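Long-range contacts in tryptophan synthase alpha chain (Campylobacter jejuni, PDB 3THA), which probably cleaves indoleglycerol phosphate to indole and glyceraldehyde 3-phosphate, as the alpha subunit of the enzyme that completes L-tryptophan synthesis: residues F33-D38 and A83-K88; I145-V150 and F167-A172; L200-G205 and K219-V224. One frame throughout, in Å; residues are numbered along the deposited sequence.

Interaction 1 of 3, residues F33-D38 and A83-K88; sequences FLQRLD and ARIKTK
Gln35 at the end of helix 27-35 and Asp38 in the 3-10 turn that follows reach to the loop 83-88, a polar contact on the outside of the TIM barrel, where the chain runs from helix 75-83 into strand 90-94. Asp38 OD1 takes a nearly straight bond from Lys88 N (2.7 Å, 175° at the hydrogen) through the syn lone pair, on the side of the other oxygen. The same OD1 accepts from Thr87 OG1 at 2.9 Å, but that hydroxyl stands well above the carboxylate plane, so two donors grip one oxygen from different directions. OG1 lies anti to the backbone N of Thr87 (chi1 -177°), a torsion that carries it toward Asp38 and over Leu37 CB, 3.7 Å away. Gln35 bends at chi2 (-77°) and lays its amide along the loop backbone, where both of its bonds are weak: OE1 from Lys86 N and NE2 to Arg84 O, each 3.3 Å. Nearer the barrel, Leu34 CB packs on Ile85 CG1 at 3.7 Å, the leucine set roughly perpendicular to the isoleucine. Thr87 OG1 also bonds the backbone of Lys89, and Arg84 forms a salt bridge with Glu31, one helical turn before Gln35. Inward, Leu34 and Leu37 rest on Leu45 of strand 44-48; Arg36 turns to helix 239-248, where it pairs with Asp240.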
loop_
_atom_site.group_PDB
_atom_site.type_symbol
_atom_site.label_atom_id
_atom_site.label_comp_id
_atom_site.label_asym_id
_atom_site.label_seq_id
_atom_site.Cartn_x
_atom_site.Cartn_y
_atom_site.Cartn_z
ATOM N N PHE B 33 -5.908 6.032 -23.513
ATOM C CA PHE B 33 -5.533 7.118 -22.595
ATOM C C PHE B 33 -4.178 7.725 -22.972
ATOM O O PHE B 33 -4.070 8.922 -23.195
ATOM C CB PHE B 33 -5.509 6.651 -21.111
ATOM C CG PHE B 33 -5.144 7.760 -20.121
ATOM C CD1 PHE B 33 -5.837 8.961 -20.110
ATOM C CD2 PHE B 33 -4.137 7.595 -19.211
ATOM C CE1 PHE B 33 -5.507 9.983 -19.227
ATOM C CE2 PHE B 33 -3.806 8.626 -18.301
ATOM C CZ PHE B 33 -4.488 9.816 -18.339
ATOM N N LEU B 34 -3.149 6.887 -22.991
ATOM C CA LEU B 34 -1.768 7.334 -23.251
ATOM C C LEU B 34 -1.654 8.080 -24.571
ATOM O O LEU B 34 -1.025 9.115 -24.657
ATOM C CB LEU B 34 -0.794 6.159 -23.174
ATOM C CG LEU B 34 -0.630 5.680 -21.703
ATOM C CD1 LEU B 34 0.131 4.346 -21.550
ATOM C CD2 LEU B 34 0.020 6.750 -20.858
ATOM N N GLN B 35 -2.313 7.566 -25.595
ATOM C CA GLN B 35 -2.260 8.212 -26.866
ATOM C C GLN B 35 -2.867 9.600 -26.809
ATOM O O GLN B 35 -2.580 10.427 -27.672
ATOM C CB GLN B 35 -2.967 7.358 -27.928
ATOM C CG GLN B 35 -2.338 5.986 -28.134
ATOM C CD GLN B 35 -1.040 6.010 -28.957
ATOM O OE1 GLN B 35 -0.180 6.898 -28.818
ATOM N NE2 GLN B 35 -0.889 5.004 -29.810
ATOM N N ARG B 36 -3.713 9.872 -25.821
ATOM C CA ARG B 36 -4.355 11.179 -25.756
ATOM C C ARG B 36 -3.691 12.099 -24.727
ATOM O O ARG B 36 -4.147 13.197 -24.433
ATOM C CB ARG B 36 -5.868 11.031 -25.557
ATOM C CG ARG B 36 -6.661 10.774 -26.870
ATOM C CD ARG B 36 -8.078 10.241 -26.626
ATOM N NE ARG B 36 -8.969 11.313 -26.193
ATOM C CZ ARG B 36 -10.299 11.237 -26.125
ATOM N NH1 ARG B 36 -10.939 10.122 -26.463
ATOM N NH2 ARG B 36 -10.993 12.289 -25.721
ATOM N N LEU B 37 -2.571 11.652 -24.194
ATOM C CA LEU B 37 -1.928 12.356 -23.096
ATOM C C LEU B 37 -1.474 13.755 -23.534
ATOM O O LEU B 37 -1.566 14.705 -22.776
ATOM C CB LEU B 37 -0.772 11.519 -22.560
ATOM C CG LEU B 37 -0.202 11.863 -21.206
ATOM C CD1 LEU B 37 -1.360 11.836 -20.133
ATOM C CD2 LEU B 37 0.943 10.892 -20.870
ATOM N N ASP B 38 -0.964 13.853 -24.748
ATOM C CA ASP B 38 -0.596 15.147 -25.344
ATOM C C ASP B 38 -1.694 16.197 -25.306
ATOM O O ASP B 38 -1.399 17.360 -25.163
ATOM C CB ASP B 38 -0.100 14.969 -26.782
ATOM C CG ASP B 38 1.322 14.456 -26.835
ATOM O OD1 ASP B 38 1.974 14.404 -25.774
ATOM O OD2 ASP B 38 1.785 14.096 -27.930
ATOM N N ALA B 83 5.901 0.894 -25.902
ATOM C CA ALA B 83 6.640 0.972 -27.159
ATOM C C ALA B 83 5.730 1.407 -28.281
ATOM O O ALA B 83 6.205 1.942 -29.278
ATOM C CB ALA B 83 7.257 -0.345 -27.494
ATOM N N ARG B 84 4.427 1.175 -28.139
ATOM C CA ARG B 84 3.502 1.658 -29.155
ATOM C C ARG B 84 2.900 3.040 -28.888
ATOM O O ARG B 84 2.033 3.478 -29.614
ATOM C CB ARG B 84 2.421 0.630 -29.535
ATOM C CG ARG B 84 2.207 -0.518 -28.602
ATOM C CD ARG B 84 1.071 -1.416 -29.124
ATOM N NE ARG B 84 0.153 -1.709 -28.034
ATOM C CZ ARG B 84 0.322 -2.699 -27.178
ATOM N NH1 ARG B 84 -0.549 -2.878 -26.182
ATOM N NH2 ARG B 84 1.353 -3.513 -27.318
ATOM N N ILE B 85 3.401 3.731 -27.874
ATOM C CA ILE B 85 2.830 4.993 -27.426
ATOM C C ILE B 85 3.705 6.158 -27.844
ATOM O O ILE B 85 4.930 6.108 -27.684
ATOM C CB ILE B 85 2.649 4.952 -25.861
ATOM C CG1 ILE B 85 1.340 4.259 -25.533
ATOM C CG2 ILE B 85 2.764 6.341 -25.178
ATOM C CD1 ILE B 85 0.364 4.378 -26.595
ATOM N N LYS B 86 3.087 7.207 -28.369
ATOM C CA LYS B 86 3.838 8.425 -28.575
ATOM C C LYS B 86 3.241 9.580 -27.787
ATOM O O LYS B 86 2.090 9.965 -27.980
ATOM C CB LYS B 86 3.997 8.764 -30.073
ATOM C CG LYS B 86 5.127 9.836 -30.405
ATOM C CD LYS B 86 6.381 9.758 -29.461
ATOM C CE LYS B 86 7.456 10.839 -29.805
ATOM N NZ LYS B 86 8.515 10.990 -28.721
ATOM N N THR B 87 4.035 10.116 -26.870
ATOM C CA THR B 87 3.603 11.297 -26.122
ATOM C C THR B 87 4.783 12.208 -25.875
ATOM O O THR B 87 5.921 11.770 -25.960
ATOM C CB THR B 87 2.955 10.916 -24.762
ATOM O OG1 THR B 87 2.485 12.111 -24.120
ATOM C CG2 THR B 87 3.973 10.216 -23.862
ATOM N N LYS B 88 4.511 13.472 -25.576
ATOM C CA LYS B 88 5.579 14.407 -25.208
ATOM C C LYS B 88 5.700 14.567 -23.697
ATOM O O LYS B 88 6.679 15.109 -23.200
ATOM C CB LYS B 88 5.344 15.760 -25.842
ATOM C CG LYS B 88 5.678 15.779 -27.313
ATOM C CD LYS B 88 7.189 15.595 -27.567
ATOM C CE LYS B 88 7.476 15.159 -29.018
ATOM N NZ LYS B 88 6.791 15.984 -30.067
#

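Interaction 2 of 3, residues I145-V150 and F167-A172; sequences ITLVSV and FIYLLA
Ile145 lies over the ring of Phe167 where strands 143-148 and 168-171, parallel neighbours in the TIM barrel, come together. Its CG2 sits above one ring face, 4.0 Å from the centroid and 20° off the normal, in a CH-pi contact. The other branch ends with CD1 at 3.7 Å from Phe167 CE1, so both arms of the isoleucine meet the ring. Phe167 CG stands between its own backbone N and carbonyl carbon (chi1 66°), a torsion that brings the ring under Ile145. One residue pair is bridged by solvent: a water takes the N-H of Thr146 and lies within hydrogen-bonding distance of Phe167 O. Direct backbone bonds follow, Tyr169 N to Thr146 O (2.9 Å), Val148 N to Tyr169 O (2.8 Å) and Leu171 N to Val148 O (2.8 Å). On one face of the sheet, Leu147 runs alongside Tyr169 in the same direction, its CD1 3.7 Å from Tyr169 CB. On the other face, Val148 divides its methyls: CG1 meets Ile168 CG2, while CG2 lies 3.4 Å from Leu170 CD1. Leu170 holds CG anti to its backbone N (chi1 -175°) and swings CD1 back toward the valine. Leu147 and Tyr169 also touch Ile55 and Ala56 of the second subunit. Helix 154-161, the crossover between the two strands, covers Thr146 and Ile168, helix 180-195 covers Leu170 and Val150, and strand 117-121 flanks Ile145.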
loop_
_atom_site.group_PDB
_atom_site.type_symbol
_atom_site.label_atom_id
_atom_site.label_comp_id
_atom_site.label_asym_id
_atom_site.label_seq_id
_atom_site.Cartn_x
_atom_site.Cartn_y
_atom_site.Cartn_z
ATOM N N ILE B 145 13.008 8.755 -7.056
ATOM C CA ILE B 145 12.393 9.942 -6.533
ATOM C C ILE B 145 12.332 9.837 -5.030
ATOM O O ILE B 145 12.010 8.773 -4.491
ATOM C CB ILE B 145 10.966 10.127 -7.158
ATOM C CG1 ILE B 145 11.026 10.225 -8.682
ATOM C CG2 ILE B 145 10.159 11.285 -6.530
ATOM C CD1 ILE B 145 11.642 11.523 -9.218
ATOM N N THR B 146 12.629 10.962 -4.371
ATOM C CA THR B 146 12.797 11.062 -2.941
ATOM C C THR B 146 11.523 11.587 -2.296
ATOM O O THR B 146 10.995 12.639 -2.714
ATOM C CB THR B 146 13.908 12.113 -2.591
ATOM O OG1 THR B 146 15.128 11.807 -3.269
ATOM C CG2 THR B 146 14.194 12.142 -1.115
ATOM N N LEU B 147 11.099 10.915 -1.225
ATOM C CA LEU B 147 9.885 11.243 -0.533
ATOM C C LEU B 147 10.179 11.908 0.757
ATOM O O LEU B 147 11.057 11.460 1.470
ATOM C CB LEU B 147 9.110 9.967 -0.217
ATOM C CG LEU B 147 8.145 9.516 -1.293
ATOM C CD1 LEU B 147 8.816 9.413 -2.697
ATOM C CD2 LEU B 147 7.580 8.200 -0.861
ATOM N N VAL B 148 9.452 12.964 1.089
ATOM C CA VAL B 148 9.562 13.553 2.415
ATOM C C VAL B 148 8.168 13.895 2.926
ATOM O O VAL B 148 7.266 14.065 2.114
ATOM C CB VAL B 148 10.525 14.784 2.467
ATOM C CG1 VAL B 148 11.671 14.625 1.484
ATOM C CG2 VAL B 148 9.803 16.086 2.222
ATOM N N SER B 149 7.993 13.969 4.251
ATOM C CA SER B 149 6.748 14.405 4.866
ATOM C C SER B 149 6.938 15.694 5.581
ATOM O O SER B 149 8.065 16.198 5.745
ATOM C CB SER B 149 6.331 13.417 5.925
ATOM O OG SER B 149 6.455 12.108 5.415
ATOM N N VAL B 150 5.830 16.214 6.070
ATOM C CA VAL B 150 5.829 17.418 6.856
ATOM C C VAL B 150 6.586 17.178 8.173
ATOM O O VAL B 150 7.112 18.114 8.785
ATOM C CB VAL B 150 4.360 17.920 7.056
ATOM C CG1 VAL B 150 4.225 18.847 8.250
ATOM C CG2 VAL B 150 3.870 18.626 5.810
ATOM N N PHE B 167 12.398 15.352 -8.791
ATOM C CA PHE B 167 11.575 16.276 -8.018
ATOM C C PHE B 167 11.477 15.736 -6.606
ATOM O O PHE B 167 11.697 14.569 -6.405
ATOM C CB PHE B 167 10.173 16.476 -8.663
ATOM C CG PHE B 167 9.281 15.233 -8.677
ATOM C CD1 PHE B 167 9.257 14.387 -9.778
ATOM C CD2 PHE B 167 8.440 14.935 -7.595
ATOM C CE1 PHE B 167 8.424 13.263 -9.825
ATOM C CE2 PHE B 167 7.568 13.802 -7.615
ATOM C CZ PHE B 167 7.562 12.970 -8.732
ATOM N N ILE B 168 11.188 16.583 -5.628
ATOM C CA ILE B 168 10.927 16.100 -4.293
ATOM C C ILE B 168 9.449 15.820 -4.174
ATOM O O ILE B 168 8.620 16.644 -4.578
ATOM C CB ILE B 168 11.364 17.095 -3.188
ATOM C CG1 ILE B 168 12.768 17.648 -3.483
ATOM C CG2 ILE B 168 11.318 16.407 -1.815
ATOM C CD1 ILE B 168 13.828 16.579 -3.593
ATOM N N TYR B 169 9.128 14.645 -3.624
ATOM C CA TYR B 169 7.764 14.236 -3.425
ATOM C C TYR B 169 7.472 14.558 -1.989
ATOM O O TYR B 169 7.820 13.776 -1.091
ATOM C CB TYR B 169 7.636 12.743 -3.664
ATOM C CG TYR B 169 6.226 12.213 -3.968
ATOM C CD1 TYR B 169 5.124 12.579 -3.184
ATOM C CD2 TYR B 169 6.010 11.329 -5.028
ATOM C CE1 TYR B 169 3.847 12.106 -3.464
ATOM C CE2 TYR B 169 4.707 10.863 -5.331
ATOM C CZ TYR B 169 3.648 11.240 -4.524
ATOM O OH TYR B 169 2.366 10.761 -4.771
ATOM N N LEU B 170 6.859 15.721 -1.769
ATOM C CA LEU B 170 6.340 16.126 -0.471
ATOM C C LEU B 170 4.939 15.555 -0.161
ATOM O O LEU B 170 3.934 16.046 -0.675
ATOM C CB LEU B 170 6.305 17.650 -0.344
ATOM C CG LEU B 170 5.881 18.100 1.063
ATOM C CD1 LEU B 170 6.651 17.355 2.216
ATOM C CD2 LEU B 170 6.005 19.578 1.241
ATOM N N LEU B 171 4.868 14.541 0.694
ATOM C CA LEU B 171 3.579 14.052 1.142
ATOM C C LEU B 171 2.930 15.138 1.966
ATOM O O LEU B 171 3.608 15.996 2.539
ATOM C CB LEU B 171 3.711 12.756 1.943
ATOM C CG LEU B 171 4.429 11.657 1.163
ATOM C CD1 LEU B 171 4.657 10.442 2.005
ATOM C CD2 LEU B 171 3.654 11.289 -0.060
ATOM N N ALA B 172 1.609 15.134 1.976
ATOM C CA ALA B 172 0.869 16.092 2.732
ATOM C C ALA B 172 0.348 15.305 3.921
ATOM O O ALA B 172 0.255 14.071 3.865
ATOM C CB ALA B 172 -0.248 16.649 1.887
HETATM O O HOH W 1 13.931 13.058 -5.768
#

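Interaction 3 of 3, residues L200-G205 and K219-V224; sequences LPIFVG and KVADGV
Asp222 fastens the start of strand 202-205 to the chain entering strand 223-226, the two strands of the last beta-alpha-beta unit of this TIM barrel, joined through helix 212-217. Ile202 is held through both backbone polar atoms. Its N gives a bond to Asp222 OD2 (3.0 Å, 163° at the hydrogen), arriving on the anti side and 21° out of the carboxylate plane, while its O accepts from Asp222 N at 2.8 Å. With CG anti to the carbonyl carbon (chi1 -65°), the aspartate places its carboxylate beside its own backbone N, and one residue thus supplies a side-chain acceptor and a main-chain donor to one partner. Further along, Val204 N reaches Gly223 O at 3.3 Å from well above the carbonyl plane, and Val204 pairs with Val224 in parallel register. Apolar groups close the outer side: Val204 CG2 lies 4.0 Å from Val220 CG1, the side chains crossing at about a right angle, and equally far from Ala221 CB.

In the next shell, Arg195 of helix 180-195 forms a salt bridge with Asp222 OD1, while OD2 faces Ile202 N; Arg8 adds a weak, long ion pair to OD2. Val191 and Leu187 of the same helix back Ala221 and Val220, and Met217 covers Val204 and Val224. Toward the barrel interior, Phe203 touches Ala15 and Val17 of strand 15-21, and its ring passes obliquely by the backbone of Gly223, with Phe203 CD1 3.3 Å from Gly223 CA.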
loop_
_atom_site.group_PDB
_atom_site.type_symbol
_atom_site.label_atom_id
_atom_site.label_comp_id
_atom_site.label_asym_id
_atom_site.label_seq_id
_atom_site.Cartn_x
_atom_site.Cartn_y
_atom_site.Cartn_z
ATOM N N LEU B 200 15.618 21.517 -6.774
ATOM C CA LEU B 200 14.738 20.677 -7.575
ATOM C C LEU B 200 13.303 21.062 -7.312
ATOM O O LEU B 200 12.995 21.580 -6.219
ATOM C CB LEU B 200 14.893 19.211 -7.191
ATOM C CG LEU B 200 16.228 18.558 -7.506
ATOM C CD1 LEU B 200 16.337 17.352 -6.612
ATOM C CD2 LEU B 200 16.324 18.187 -9.006
ATOM N N PRO B 201 12.421 20.805 -8.299
ATOM C CA PRO B 201 11.003 21.054 -8.099
ATOM C C PRO B 201 10.365 20.233 -6.958
ATOM O O PRO B 201 10.771 19.097 -6.666
ATOM C CB PRO B 201 10.391 20.730 -9.459
ATOM C CG PRO B 201 11.445 19.978 -10.208
ATOM C CD PRO B 201 12.733 20.477 -9.696
ATOM N N ILE B 202 9.400 20.852 -6.287
ATOM C CA ILE B 202 8.668 20.226 -5.191
ATOM C C ILE B 202 7.210 20.079 -5.611
ATOM O O ILE B 202 6.575 21.048 -6.041
ATOM C CB ILE B 202 8.839 21.054 -3.869
ATOM C CG1 ILE B 202 10.346 21.293 -3.620
ATOM C CG2 ILE B 202 8.203 20.322 -2.652
ATOM C CD1 ILE B 202 10.687 22.415 -2.680
ATOM N N PHE B 203 6.722 18.847 -5.562
ATOM C CA PHE B 203 5.359 18.467 -5.924
ATOM C C PHE B 203 4.681 17.829 -4.719
ATOM O O PHE B 203 5.238 16.920 -4.108
ATOM C CB PHE B 203 5.326 17.437 -7.070
ATOM C CG PHE B 203 6.045 17.854 -8.348
ATOM C CD1 PHE B 203 6.264 19.175 -8.674
ATOM C CD2 PHE B 203 6.454 16.890 -9.252
ATOM C CE1 PHE B 203 6.933 19.525 -9.850
ATOM C CE2 PHE B 203 7.125 17.235 -10.441
ATOM C CZ PHE B 203 7.370 18.547 -10.735
ATOM N N VAL B 204 3.474 18.297 -4.388
ATOM C CA VAL B 204 2.727 17.770 -3.258
ATOM C C VAL B 204 1.617 16.816 -3.671
ATOM O O VAL B 204 0.761 17.171 -4.475
ATOM C CB VAL B 204 2.086 18.874 -2.433
ATOM C CG1 VAL B 204 1.573 18.279 -1.138
ATOM C CG2 VAL B 204 3.073 19.985 -2.131
ATOM N N GLY B 205 1.633 15.619 -3.088
ATOM C CA GLY B 205 0.628 14.598 -3.316
ATOM C C GLY B 205 0.132 13.935 -2.038
ATOM O O GLY B 205 0.758 14.059 -0.961
ATOM N N LYS B 219 -0.532 26.946 -4.872
ATOM C CA LYS B 219 0.284 28.029 -4.317
ATOM C C LYS B 219 1.179 27.561 -3.185
ATOM O O LYS B 219 1.708 28.366 -2.420
ATOM C CB LYS B 219 -0.556 29.246 -3.895
ATOM C CG LYS B 219 -1.916 28.963 -3.273
ATOM C CD LYS B 219 -2.945 29.871 -3.944
ATOM C CE LYS B 219 -4.369 29.587 -3.499
ATOM N NZ LYS B 219 -5.373 30.111 -4.495
ATOM N N VAL B 220 1.350 26.252 -3.090
ATOM C CA VAL B 220 2.115 25.686 -2.001
ATOM C C VAL B 220 3.506 25.410 -2.527
ATOM O O VAL B 220 4.481 25.786 -1.900
ATOM C CB VAL B 220 1.428 24.420 -1.441
ATOM C CG1 VAL B 220 2.385 23.589 -0.624
ATOM C CG2 VAL B 220 0.214 24.810 -0.614
ATOM N N ALA B 221 3.588 24.810 -3.716
ATOM C CA ALA B 221 4.872 24.378 -4.275
ATOM C C ALA B 221 5.009 24.591 -5.788
ATOM O O ALA B 221 4.674 25.663 -6.294
ATOM C CB ALA B 221 5.148 22.931 -3.893
ATOM N N ASP B 222 5.518 23.580 -6.496
ATOM C CA ASP B 222 5.806 23.686 -7.931
ATOM C C ASP B 222 4.951 22.749 -8.777
ATOM O O ASP B 222 5.087 22.749 -9.999
ATOM C CB ASP B 222 7.274 23.300 -8.192
ATOM C CG ASP B 222 8.250 24.251 -7.564
ATOM O OD1 ASP B 222 7.985 25.473 -7.518
ATOM O OD2 ASP B 222 9.299 23.780 -7.126
ATOM N N GLY B 223 4.147 21.900 -8.128
ATOM C CA GLY B 223 3.373 20.852 -8.797
ATOM C C GLY B 223 2.361 20.216 -7.853
ATOM O O GLY B 223 2.431 20.423 -6.631
ATOM N N VAL B 224 1.422 19.443 -8.407
ATOM C CA VAL B 224 0.337 18.850 -7.622
ATOM C C VAL B 224 0.094 17.453 -8.159
ATOM O O VAL B 224 0.107 17.272 -9.384
ATOM C CB VAL B 224 -0.948 19.686 -7.789
ATOM C CG1 VAL B 224 -2.151 18.966 -7.215
ATOM C CG2 VAL B 224 -0.778 21.075 -7.177
#

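Interactions 2 and 3 are adjoining parts of one barrel wall, their centres 9 Å apart, because strands 168-171 and 202-205 are neighbours in the sheet. Ile168 spans the seam, with N 2.8 Å from Pro201 O and O 3.1 Å from Phe203 N, both probable hydrogen bonds, and the Phe167 and Phe203 rings meet beside it. Interaction 1 lies apart on the barrel's outside, its centre 27 Å from that of interaction 2 and 24 Å from that of interaction 3. Glu46, predicted to be a proton acceptor, has its side chain about 4 Å from that of Tyr169, about 6 Å from that of Phe203 and about 10 Å from that of Leu37.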